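Local coordinates for mitochondrial association factor 1 (Toxoplasma gondii, PDB 6BXS), which is a membrane-associated parasite protein with a macro-domain fold that is encoded by a locus required for manipulating host mitochondria, at residues 212-217 against 252-257. Sequence-based numbering, arbitrary orientation.
Sequences EAIRLP and VELQFM. With SO4 (sulfate ion), chain D.
With CG of Arg-215 anti to its own N (chi1 -179°) and the chain bending about CG-CD (chi3 -62°), the guanidinium swings across to the amide of Gln-255, whose CG sits beside its backbone N (chi1 -52°). The two side chains belong to neighbouring parallel strands of the macro-domain sheet, 213-216 and 253-256, joined by helix 230-248 in a beta-alpha-beta crossover. NE and NH2 of Arg-215 both bond OE1 of Gln-255, which lies in the guanidinium plane, while NH2 also pairs with Asp-38 and NH1 reaches the carbonyl of Pro-35. The amide's other end is held as well: NE2 of Gln-255 donates to OE2 of Glu-253 at 2.9 Å, which fixes the amide's rotation. Five backbone bonds form the ladder, from Glu-253 N to Glu-212 O through to Met-257 N on Leu-216 O at 2.7 Å. On the other sheet face, under helix 230-248, Leu-216 CD1 lies 3.8 Å from Phe-256 CE1, and the Phe-256 ring also meets Phe-23. Ile-214 and Leu-254 run side by side there, packed tightly, with CD1 of Ile-214 3.4 Å from CD2 of Leu-254.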
# COMPACT_ATOMS: atom_id res chain seq x y z
N GLU A 212 7.13 10.32 4.27
CA GLU A 212 8.37 10.68 3.59
C GLU A 212 8.83 9.56 2.67
O GLU A 212 9.64 9.77 1.77
CB GLU A 212 9.45 11.01 4.63
CG GLU A 212 8.94 11.94 5.72
CD GLU A 212 10.01 12.36 6.71
OE1 GLU A 212 10.22 13.58 6.88
OE2 GLU A 212 10.63 11.47 7.33
N ALA A 213 8.29 8.36 2.89
CA ALA A 213 8.56 7.23 2.01
C ALA A 213 7.41 6.24 2.10
O ALA A 213 6.70 6.19 3.10
CB ALA A 213 9.87 6.57 2.38
N ILE A 214 7.22 5.46 1.04
CA ILE A 214 6.25 4.37 1.06
C ILE A 214 6.93 3.04 0.73
O ILE A 214 7.68 2.93 -0.24
CB ILE A 214 5.08 4.61 0.09
CG1 ILE A 214 5.58 5.07 -1.28
CG2 ILE A 214 4.13 5.65 0.68
CD1 ILE A 214 4.48 5.17 -2.32
N ARG A 215 6.66 2.04 1.57
CA ARG A 215 7.20 0.70 1.40
C ARG A 215 6.14 -0.20 0.78
O ARG A 215 5.11 -0.49 1.40
CB ARG A 215 7.67 0.14 2.74
CG ARG A 215 8.28 -1.25 2.68
CD ARG A 215 9.00 -1.58 3.98
NE ARG A 215 10.12 -0.67 4.24
CZ ARG A 215 10.89 -0.71 5.32
NH1 ARG A 215 10.68 -1.62 6.27
NH2 ARG A 215 11.88 0.16 5.46
N LEU A 216 6.40 -0.65 -0.45
CA LEU A 216 5.40 -1.37 -1.25
C LEU A 216 5.73 -2.85 -1.40
O LEU A 216 6.89 -3.22 -1.55
CB LEU A 216 5.30 -0.74 -2.64
CG LEU A 216 4.92 0.74 -2.71
CD1 LEU A 216 5.25 1.31 -4.08
CD2 LEU A 216 3.45 0.90 -2.40
N PRO A 217 4.69 -3.71 -1.37
CA PRO A 217 4.87 -5.07 -1.86
C PRO A 217 4.67 -5.11 -3.36
O PRO A 217 4.33 -4.08 -3.94
CB PRO A 217 3.78 -5.85 -1.13
CG PRO A 217 2.67 -4.85 -1.02
CD PRO A 217 3.35 -3.51 -0.80
N VAL A 252 7.96 11.85 -2.12
CA VAL A 252 7.96 10.61 -1.36
C VAL A 252 8.91 9.60 -2.01
O VAL A 252 8.96 9.46 -3.23
CB VAL A 252 6.53 10.00 -1.25
CG1 VAL A 252 6.10 9.35 -2.56
CG2 VAL A 252 6.47 8.99 -0.12
N GLU A 253 9.68 8.91 -1.16
CA GLU A 253 10.64 7.91 -1.60
C GLU A 253 9.95 6.55 -1.78
O GLU A 253 9.16 6.14 -0.93
CB GLU A 253 11.78 7.81 -0.59
CG GLU A 253 12.70 6.60 -0.75
CD GLU A 253 13.80 6.57 0.30
OE1 GLU A 253 14.61 7.52 0.35
OE2 GLU A 253 13.86 5.59 1.07
N LEU A 254 10.26 5.86 -2.87
CA LEU A 254 9.69 4.55 -3.14
C LEU A 254 10.61 3.43 -2.66
O LEU A 254 11.81 3.41 -2.96
CB LEU A 254 9.43 4.37 -4.64
CG LEU A 254 8.33 5.24 -5.27
CD1 LEU A 254 8.25 4.97 -6.76
CD2 LEU A 254 6.99 4.99 -4.61
N GLN A 255 10.04 2.50 -1.90
CA GLN A 255 10.73 1.29 -1.48
C GLN A 255 9.89 0.08 -1.84
O GLN A 255 8.68 0.08 -1.65
CB GLN A 255 11.00 1.31 0.03
CG GLN A 255 11.68 2.56 0.54
CD GLN A 255 11.87 2.53 2.05
OE1 GLN A 255 11.45 1.58 2.72
NE2 GLN A 255 12.51 3.56 2.58
N PHE A 256 10.54 -0.95 -2.37
CA PHE A 256 9.86 -2.20 -2.71
C PHE A 256 10.35 -3.35 -1.84
O PHE A 256 11.55 -3.59 -1.74
CB PHE A 256 10.05 -2.53 -4.19
CG PHE A 256 9.21 -1.70 -5.11
CD1 PHE A 256 7.90 -2.04 -5.37
CD2 PHE A 256 9.73 -0.56 -5.70
CE1 PHE A 256 7.12 -1.27 -6.21
CE2 PHE A 256 8.96 0.21 -6.55
CZ PHE A 256 7.65 -0.14 -6.80
N MET A 257 9.40 -4.05 -1.23
CA MET A 257 9.71 -5.20 -0.40
C MET A 257 10.17 -6.37 -1.26
O MET A 257 10.03 -6.33 -2.49
CB MET A 257 8.48 -5.60 0.43
CG MET A 257 7.95 -4.47 1.30
SD MET A 257 6.33 -4.82 2.00
CE MET A 257 6.72 -6.23 3.05
S SO4 D . 4.67 14.35 -1.88
O1 SO4 D . 3.64 13.75 -2.73
O2 SO4 D . 4.04 15.07 -0.78
O3 SO4 D . 5.52 13.29 -1.35
O4 SO4 D . 5.48 15.27 -2.68